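Local coordinates for protein putative aldehyde dehydrogenase (Burkholderia cenocepacia, PDB 4YWE) that probably oxidises aldehydes with NAD or NADP as the electron acceptor, and carries bound calcium and magnesium ions, at residues 296-301 with 305-310; 396-401 with 407-412; 53-58 with 225-230. One frame throughout, in Å; residues are numbered along the deposited sequence.

Overall arrangement
Followed from the N terminus, the first segment to find a partner is 53-58, in helix 48-63, but contact 3 does not close until 225-230, after a loop of 166 residues that includes much of the coenzyme-binding domain expected of this family. Contacts 1 and 2 are short strand-turn-helix closures, spanning three and five residues, and they come later, one after the other. Nothing nests or crosses: the three are in series. Contacts 1 and 2 share a sheet, with strands 293-299 and 394-400 hydrogen-bonded side by side and their helices on opposite faces; their centres are about 12 Å apart. Contact 3 lies across the chain's centre, about 50 and 44 Å from them, centre to centre.

Contact 1: 296-301 with 305-310; sequences VLIERA and PLVERL
Ile298 and Leu306 carry the tight part of this contact. The Leu306 methyl CD2 lies against the whole flank of the isoleucine: it is 3.6 Å from Ile298 CD1 and 3.7 Å from Ile298 CG2, so the two side chains wedge together at a slant instead of meeting only at their ends. Ile298 has a stretched ethyl branch (chi2 166°) that carries CD1 away from the strand towards the helix, where it also meets the Val307 methyl CG2, at 4.1 Å. Leu306 answers with CG trans to its own backbone N (chi1 -177°), which lays the isobutyl group over the isoleucine. Two residues back along the strand and one turn further along the helix, the fit is slacker: Val296 CG1 stands 4.3 Å from Leu310 CD1. These five residues are all buried, and the grip between them is purely apolar.

The other end is different. Ala301 and Pro305 are exposed and barely meet, with the carbonyl oxygen Ala301 O 4.2 Å from the ring carbon Pro305 CD. The chain passes from strand 293-299 into helix 303-315 within a few residues, and the piece 305-310 runs back at 140° to strand 296-299. This is a strand-turn-helix unit of the mixed sheet that belongs to the catalytic domain in aldehyde dehydrogenases. Helix 271-283 packs beside helix 303-315, with Leu271 against Leu306 and Leu275 and Leu278 against Leu310, while strand 293-299 runs between strands 261-265 and 394-400.

Contact 2: 396-401 with 407-412; sequences AAMRFV and VALANG
Leu409 meets the strand with both of its methyl groups, and most of the surface buried here is its own, followed by that of Met398 and Phe400. Its CD1 reaches the backbone, lying 3.7 Å from the carbonyl oxygen Arg399 O and 3.9 Å from Phe400 CB. Met398 SD lies at the loose end, 4.4 Å from Leu409 CD2 and hardly farther from Leu409 CD1. With CG trans to the carbonyl carbon (chi1 -69°) and the chain stretched out beyond it, the leucine brings its fork to the strand between Met398 and Phe400.

Phe400 takes part through CB and not through its ring. Its CG sits between the backbone N and the carbonyl carbon (chi1 66°), and this swings the ring off the line to Leu409, towards Phe266, which it meets edge-to-face.

Strand 394-400 and helix 403-410 form the first half of a beta-alpha-beta crossover. The chain goes on to strand 418-422, parallel to 394-400 in the same sheet but separated from it by strands 293-299 and 261-265. The side chains of Met398 and Phe400 also rest on Leu297 of the adjoining strand, so the leucine docks on a surface made by two strands.

At the C-terminal end of the helix, Arg295 takes hold of two backbone carbonyls, with NH1 on Leu409 O and NH2 on Ala410 O. Asn411 is the first residue to leave helical geometry, though its backbone N still bonds to Val407 O in the last turn.

Contact 3: 53-58 with 225-230; sequences RAVAAA and PGIDHI
Val55 splits its two methyl groups between the backbone of Gly226 and the side chain of Ile227. CG1 rests on the peptide group, 3.6 Å from Gly226 O and 3.7 Å from Gly226 C. CG2 takes the isoleucine, 3.9 Å from Ile227 CG1 and 4.0 Å from Ile227 CD1, and the two side chains cross at about a right angle. Having CG1 trans to the backbone N (chi1 176°) turns that methyl onto the Gly226 carbonyl and leaves CG2 for the isoleucine. Helix and loop come close here, the CA atoms of Val55 and Gly226 being 6.4 Å apart, and on the loop side it is a residue without a side chain that faces the valine. Ile227 reaches in from the flank: its CB does not point at the helix, but the extended ethyl branch brings its end nearer.

One shell out, Arg59, a turn further along the same helix, uses NH1 for both a hydrogen bond to Gly226 O and a salt bridge to Asp228 OD2, an oxygen that Val150 N also holds by a hydrogen bond. The helix is thus tied to the loop on both sides of Ile227. His224 ND1 pairs with Gly226 N, and the Val55 side chain also touches His224. Pro225 belongs to a magnesium site seen for this protein, although that ion is not bound to this chain.

The loop leads from helix 214-223 into strand 229-233, which pairs in parallel with strands 139-155 and 253-256. Helix 48-63 lies on the same sheet, with Ala54 and Ala58 against Val179 of strand 177-182 and Asn208 of strand 207-209.

Contact 1: 296-301 with 305-310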
loop_
_atom_site.group_PDB
_atom_site.type_symbol
_atom_site.label_atom_id
_atom_site.label_comp_id
_atom_site.label_asym_id
_atom_site.label_seq_id
_atom_site.Cartn_x
_atom_site.Cartn_y
_atom_site.Cartn_z
ATOM N N VAL A 296 3.228 -14.583 -33.902
ATOM C CA VAL A 296 1.775 -14.523 -33.898
ATOM C C VAL A 296 1.217 -15.945 -33.905
ATOM O O VAL A 296 1.468 -16.729 -34.822
ATOM C CB VAL A 296 1.233 -13.679 -35.076
ATOM C CG1 VAL A 296 1.821 -14.135 -36.405
ATOM C CG2 VAL A 296 -0.288 -13.717 -35.101
ATOM N N LEU A 297 0.482 -16.276 -32.850
ATOM C CA LEU A 297 -0.109 -17.598 -32.705
ATOM C C LEU A 297 -1.600 -17.516 -33.004
ATOM O O LEU A 297 -2.349 -16.862 -32.280
ATOM C CB LEU A 297 0.131 -18.147 -31.298
ATOM C CG LEU A 297 1.550 -17.971 -30.749
ATOM C CD1 LEU A 297 1.644 -18.469 -29.315
ATOM C CD2 LEU A 297 2.568 -18.677 -31.634
ATOM N N ILE A 298 -2.023 -18.176 -34.076
ATOM C CA ILE A 298 -3.395 -18.061 -34.552
ATOM C C ILE A 298 -4.131 -19.388 -34.433
ATOM O O ILE A 298 -3.605 -20.429 -34.821
ATOM C CB ILE A 298 -3.430 -17.564 -36.008
ATOM C CG1 ILE A 298 -2.426 -16.430 -36.215
ATOM C CG2 ILE A 298 -4.836 -17.127 -36.385
ATOM C CD1 ILE A 298 -2.151 -16.117 -37.672
ATOM N N GLU A 299 -5.349 -19.348 -33.903
ATOM C CA GLU A 299 -6.186 -20.540 -33.845
ATOM C C GLU A 299 -6.413 -21.058 -35.262
ATOM O O GLU A 299 -6.522 -20.272 -36.203
ATOM C CB GLU A 299 -7.518 -20.239 -33.155
ATOM C CG GLU A 299 -8.408 -21.456 -32.963
ATOM C CD GLU A 299 -9.673 -21.137 -32.193
ATOM O OE1 GLU A 299 -9.769 -20.021 -31.638
ATOM O OE2 GLU A 299 -10.574 -22.001 -32.144
ATOM N N ARG A 300 -6.472 -22.379 -35.404
ATOM C CA ARG A 300 -6.527 -23.026 -36.713
ATOM C C ARG A 300 -7.660 -22.515 -37.603
ATOM O O ARG A 300 -7.487 -22.369 -38.812
ATOM C CB ARG A 300 -6.660 -24.542 -36.543
ATOM C CG ARG A 300 -5.464 -25.200 -35.878
ATOM C CD ARG A 300 -5.527 -26.715 -36.007
ATOM N NE ARG A 300 -4.310 -27.358 -35.521
ATOM C CZ ARG A 300 -4.085 -28.667 -35.567
ATOM N NH1 ARG A 300 -4.997 -29.481 -36.082
ATOM N NH2 ARG A 300 -2.948 -29.163 -35.100
ATOM N N ALA A 301 -8.810 -22.236 -36.996
ATOM C CA ALA A 301 -9.996 -21.822 -37.739
ATOM C C ALA A 301 -9.771 -20.542 -38.544
ATOM O O ALA A 301 -10.344 -20.372 -39.619
ATOM C CB ALA A 301 -11.170 -21.641 -36.789
ATOM N N PRO A 305 -6.968 -17.364 -43.013
ATOM C CA PRO A 305 -7.484 -16.023 -43.318
ATOM C C PRO A 305 -6.644 -14.880 -42.741
ATOM O O PRO A 305 -6.448 -13.872 -43.419
ATOM C CB PRO A 305 -8.877 -16.034 -42.683
ATOM C CG PRO A 305 -9.273 -17.459 -42.690
ATOM C CD PRO A 305 -8.012 -18.215 -42.410
ATOM N N LEU A 306 -6.157 -15.032 -41.514
ATOM C CA LEU A 306 -5.391 -13.968 -40.870
ATOM C C LEU A 306 -4.005 -13.820 -41.497
ATOM O O LEU A 306 -3.479 -12.711 -41.594
ATOM C CB LEU A 306 -5.268 -14.226 -39.368
ATOM C CG LEU A 306 -4.555 -13.144 -38.553
ATOM C CD1 LEU A 306 -5.187 -11.781 -38.799
ATOM C CD2 LEU A 306 -4.578 -13.481 -37.070
ATOM N N VAL A 307 -3.420 -14.936 -41.920
ATOM C CA VAL A 307 -2.123 -14.909 -42.590
ATOM C C VAL A 307 -2.229 -14.142 -43.904
ATOM O O VAL A 307 -1.356 -13.338 -44.236
ATOM C CB VAL A 307 -1.582 -16.335 -42.824
ATOM C CG1 VAL A 307 -0.457 -16.324 -43.849
ATOM C CG2 VAL A 307 -1.104 -16.940 -41.513
ATOM N N GLU A 308 -3.310 -14.381 -44.642
ATOM C CA GLU A 308 -3.536 -13.698 -45.911
ATOM C C GLU A 308 -3.705 -12.193 -45.706
ATOM O O GLU A 308 -3.246 -11.392 -46.521
ATOM C CB GLU A 308 -4.762 -14.275 -46.622
ATOM N N ARG A 309 -4.366 -11.813 -44.617
ATOM C CA ARG A 309 -4.549 -10.401 -44.298
ATOM C C ARG A 309 -3.241 -9.791 -43.804
ATOM O O ARG A 309 -2.952 -8.624 -44.068
ATOM C CB ARG A 309 -5.654 -10.219 -43.254
ATOM C CG ARG A 309 -7.022 -10.689 -43.726
ATOM C CD ARG A 309 -8.089 -10.508 -42.658
ATOM N NE ARG A 309 -8.339 -9.102 -42.354
ATOM C CZ ARG A 309 -9.402 -8.661 -41.688
ATOM N NH1 ARG A 309 -10.322 -9.516 -41.262
ATOM N NH2 ARG A 309 -9.549 -7.364 -41.454
ATOM N N LEU A 310 -2.449 -10.585 -43.089
ATOM C CA LEU A 310 -1.130 -10.144 -42.653
ATOM C C LEU A 310 -0.201 -10.028 -43.858
ATOM O O LEU A 310 0.648 -9.139 -43.917
ATOM C CB LEU A 310 -0.543 -11.107 -41.616
ATOM C CG LEU A 310 -1.109 -11.053 -40.195
ATOM C CD1 LEU A 310 -0.589 -12.221 -39.369
ATOM C CD2 LEU A 310 -0.759 -9.736 -39.529
#

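Contact 2: 396-401 with 407-412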
loop_
_atom_site.group_PDB
_atom_site.type_symbol
_atom_site.label_atom_id
_atom_site.label_comp_id
_atom_site.label_asym_id
_atom_site.label_seq_id
_atom_site.Cartn_x
_atom_site.Cartn_y
_atom_site.Cartn_z
ATOM N N ALA A 396 6.988 -14.250 -37.134
ATOM C CA ALA A 396 6.838 -15.691 -37.307
ATOM C C ALA A 396 5.406 -16.116 -37.004
ATOM O O ALA A 396 4.892 -15.864 -35.913
ATOM C CB ALA A 396 7.818 -16.441 -36.417
ATOM N N ALA A 397 4.766 -16.762 -37.973
ATOM C CA ALA A 397 3.376 -17.174 -37.826
ATOM C C ALA A 397 3.240 -18.692 -37.771
ATOM O O ALA A 397 3.917 -19.415 -38.503
ATOM C CB ALA A 397 2.537 -16.609 -38.964
ATOM N N MET A 398 2.355 -19.162 -36.898
ATOM C CA MET A 398 2.072 -20.587 -36.756
ATOM C C MET A 398 0.703 -20.766 -36.106
ATOM O O MET A 398 0.163 -19.826 -35.521
ATOM C CB MET A 398 3.153 -21.275 -35.923
ATOM C CG MET A 398 3.196 -20.813 -34.477
ATOM S SD MET A 398 4.660 -21.383 -33.596
ATOM C CE MET A 398 5.926 -20.355 -34.337
ATOM N N ARG A 399 0.147 -21.969 -36.200
ATOM C CA ARG A 399 -1.197 -22.220 -35.687
ATOM C C ARG A 399 -1.199 -22.989 -34.364
ATOM O O ARG A 399 -0.195 -23.592 -33.981
ATOM C CB ARG A 399 -2.023 -22.986 -36.724
ATOM C CG ARG A 399 -1.524 -24.395 -36.999
ATOM C CD ARG A 399 -2.398 -25.103 -38.024
ATOM N NE ARG A 399 -2.103 -26.531 -38.101
ATOM C CZ ARG A 399 -2.818 -27.407 -38.799
ATOM N NH1 ARG A 399 -3.879 -27.006 -39.487
ATOM N NH2 ARG A 399 -2.475 -28.688 -38.810
ATOM N N PHE A 400 -2.333 -22.948 -33.667
ATOM C CA PHE A 400 -2.549 -23.776 -32.482
ATOM C C PHE A 400 -3.987 -24.290 -32.464
ATOM O O PHE A 400 -4.881 -23.673 -33.043
ATOM C CB PHE A 400 -2.229 -23.004 -31.194
ATOM C CG PHE A 400 -3.149 -21.839 -30.919
ATOM C CD1 PHE A 400 -4.361 -22.027 -30.270
ATOM C CD2 PHE A 400 -2.786 -20.553 -31.281
ATOM C CE1 PHE A 400 -5.201 -20.961 -30.010
ATOM C CE2 PHE A 400 -3.621 -19.480 -31.021
ATOM C CZ PHE A 400 -4.829 -19.686 -30.384
ATOM N N VAL A 401 -4.208 -25.416 -31.792
ATOM C CA VAL A 401 -5.518 -26.056 -31.806
ATOM C C VAL A 401 -6.404 -25.565 -30.658
ATOM O O VAL A 401 -7.603 -25.357 -30.844
ATOM C CB VAL A 401 -5.378 -27.601 -31.778
ATOM C CG1 VAL A 401 -4.567 -28.060 -30.573
ATOM C CG2 VAL A 401 -6.747 -28.270 -31.801
ATOM N N VAL A 407 -0.751 -21.796 -24.826
ATOM C CA VAL A 407 0.073 -21.551 -23.649
ATOM C C VAL A 407 1.425 -22.244 -23.790
ATOM O O VAL A 407 2.466 -21.657 -23.494
ATOM C CB VAL A 407 -0.639 -22.008 -22.364
ATOM C CG1 VAL A 407 0.304 -21.922 -21.170
ATOM C CG2 VAL A 407 -1.890 -21.175 -22.127
ATOM N N ALA A 408 1.399 -23.494 -24.244
ATOM C CA ALA A 408 2.619 -24.269 -24.444
ATOM C C ALA A 408 3.544 -23.590 -25.450
ATOM O O ALA A 408 4.751 -23.497 -25.231
ATOM C CB ALA A 408 2.279 -25.680 -24.903
ATOM N N LEU A 409 2.971 -23.115 -26.551
ATOM C CA LEU A 409 3.743 -22.410 -27.568
ATOM C C LEU A 409 4.272 -21.077 -27.038
ATOM O O LEU A 409 5.437 -20.738 -27.247
ATOM C CB LEU A 409 2.894 -22.175 -28.820
ATOM C CG LEU A 409 2.534 -23.409 -29.650
ATOM C CD1 LEU A 409 1.606 -23.036 -30.796
ATOM C CD2 LEU A 409 3.791 -24.082 -30.169
ATOM N N ALA A 410 3.412 -20.335 -26.347
ATOM C CA ALA A 410 3.767 -19.014 -25.833
ATOM C C ALA A 410 4.895 -19.077 -24.805
ATOM O O ALA A 410 5.825 -18.273 -24.847
ATOM C CB ALA A 410 2.547 -18.341 -25.229
ATOM N N ASN A 411 4.813 -20.032 -23.883
ATOM C CA ASN A 411 5.831 -20.184 -22.850
ATOM C C ASN A 411 6.967 -21.098 -23.304
ATOM O O ASN A 411 7.850 -21.439 -22.516
ATOM C CB ASN A 411 5.213 -20.735 -21.561
ATOM C CG ASN A 411 4.118 -19.845 -21.009
ATOM O OD1 ASN A 411 4.050 -18.657 -21.324
ATOM N ND2 ASN A 411 3.258 -20.415 -20.174
ATOM N N GLY A 412 6.946 -21.483 -24.577
ATOM C CA GLY A 412 7.876 -22.470 -25.096
ATOM C C GLY A 412 9.278 -21.990 -25.427
ATOM O O GLY A 412 10.138 -22.791 -25.791
#

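Contact 3: 53-58 with 225-230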
loop_
_atom_site.group_PDB
_atom_site.type_symbol
_atom_site.label_atom_id
_atom_site.label_comp_id
_atom_site.label_asym_id
_atom_site.label_seq_id
_atom_site.Cartn_x
_atom_site.Cartn_y
_atom_site.Cartn_z
ATOM N N ARG A 53 35.689 9.626 -12.794
ATOM C CA ARG A 53 35.297 11.011 -12.557
ATOM C C ARG A 53 33.779 11.154 -12.478
ATOM O O ARG A 53 33.265 11.963 -11.706
ATOM C CB ARG A 53 35.854 11.919 -13.655
ATOM C CG ARG A 53 37.365 11.864 -13.793
ATOM C CD ARG A 53 37.862 12.792 -14.890
ATOM N NE ARG A 53 39.263 12.540 -15.216
ATOM C CZ ARG A 53 39.934 13.175 -16.172
ATOM N NH1 ARG A 53 39.333 14.106 -16.901
ATOM N NH2 ARG A 53 41.206 12.879 -16.399
ATOM N N ALA A 54 33.072 10.365 -13.281
ATOM C CA ALA A 54 31.613 10.393 -13.298
ATOM C C ALA A 54 31.037 9.910 -11.971
ATOM O O ALA A 54 30.096 10.501 -11.441
ATOM C CB ALA A 54 31.079 9.548 -14.444
ATOM N N VAL A 55 31.608 8.833 -11.441
ATOM C CA VAL A 55 31.155 8.275 -10.173
ATOM C C VAL A 55 31.523 9.223 -9.038
ATOM O O VAL A 55 30.743 9.419 -8.105
ATOM C CB VAL A 55 31.742 6.871 -9.938
ATOM C CG1 VAL A 55 31.337 6.341 -8.572
ATOM C CG2 VAL A 55 31.287 5.920 -11.035
ATOM N N ALA A 56 32.711 9.812 -9.130
ATOM C CA ALA A 56 33.164 10.791 -8.148
ATOM C C ALA A 56 32.188 11.960 -8.062
ATOM O O ALA A 56 31.801 12.378 -6.971
ATOM C CB ALA A 56 34.561 11.288 -8.497
ATOM N N ALA A 57 31.793 12.477 -9.222
ATOM C CA ALA A 57 30.856 13.593 -9.293
ATOM C C ALA A 57 29.496 13.205 -8.722
ATOM O O ALA A 57 28.883 13.968 -7.977
ATOM C CB ALA A 57 30.712 14.073 -10.729
ATOM N N ALA A 58 29.033 12.010 -9.076
ATOM C CA ALA A 58 27.748 11.512 -8.601
ATOM C C ALA A 58 27.731 11.379 -7.082
ATOM O O ALA A 58 26.762 11.764 -6.430
ATOM C CB ALA A 58 27.426 10.179 -9.252
ATOM N N PRO A 225 33.383 -0.011 -7.992
ATOM C CA PRO A 225 32.929 -0.267 -6.619
ATOM C C PRO A 225 32.175 0.908 -6.003
ATOM O O PRO A 225 31.581 0.757 -4.936
ATOM C CB PRO A 225 34.237 -0.519 -5.851
ATOM C CG PRO A 225 35.317 -0.625 -6.899
ATOM C CD PRO A 225 34.838 0.189 -8.050
ATOM N N GLY A 226 32.207 2.061 -6.666
ATOM C CA GLY A 226 31.561 3.259 -6.157
ATOM C C GLY A 226 30.110 3.419 -6.570
ATOM O O GLY A 226 29.466 4.409 -6.224
ATOM N N ILE A 227 29.597 2.444 -7.313
ATOM C CA ILE A 227 28.200 2.438 -7.736
ATOM C C ILE A 227 27.426 1.478 -6.839
ATOM O O ILE A 227 27.960 0.453 -6.419
ATOM C CB ILE A 227 28.079 2.068 -9.231
ATOM C CG1 ILE A 227 28.765 3.133 -10.087
ATOM C CG2 ILE A 227 26.622 1.917 -9.650
ATOM C CD1 ILE A 227 28.744 2.838 -11.567
ATOM N N ASP A 228 26.176 1.813 -6.535
ATOM C CA ASP A 228 25.400 1.048 -5.563
ATOM C C ASP A 228 24.306 0.200 -6.206
ATOM O O ASP A 228 23.790 -0.727 -5.586
ATOM C CB ASP A 228 24.785 1.994 -4.532
ATOM C CG ASP A 228 25.820 2.884 -3.875
ATOM O OD1 ASP A 228 26.665 2.356 -3.121
ATOM O OD2 ASP A 228 25.790 4.110 -4.117
ATOM N N HIS A 229 23.956 0.522 -7.446
ATOM C CA HIS A 229 22.912 -0.202 -8.167
ATOM C C HIS A 229 23.041 0.046 -9.664
ATOM O O HIS A 229 23.368 1.152 -10.091
ATOM C CB HIS A 229 21.523 0.215 -7.676
ATOM C CG HIS A 229 20.400 -0.308 -8.518
ATOM N ND1 HIS A 229 19.804 -1.530 -8.290
ATOM C CD2 HIS A 229 19.766 0.226 -9.589
ATOM C CE1 HIS A 229 18.852 -1.726 -9.184
ATOM N NE2 HIS A 229 18.809 -0.676 -9.984
ATOM N N ILE A 230 22.784 -0.987 -10.458
ATOM C CA ILE A 230 22.914 -0.874 -11.904
ATOM C C ILE A 230 21.601 -1.206 -12.599
ATOM O O ILE A 230 20.973 -2.227 -12.313
ATOM C CB ILE A 230 24.045 -1.777 -12.434
ATOM C CG1 ILE A 230 25.383 -1.384 -11.805
ATOM C CG2 ILE A 230 24.128 -1.691 -13.953
ATOM C CD1 ILE A 230 26.550 -2.222 -12.281
#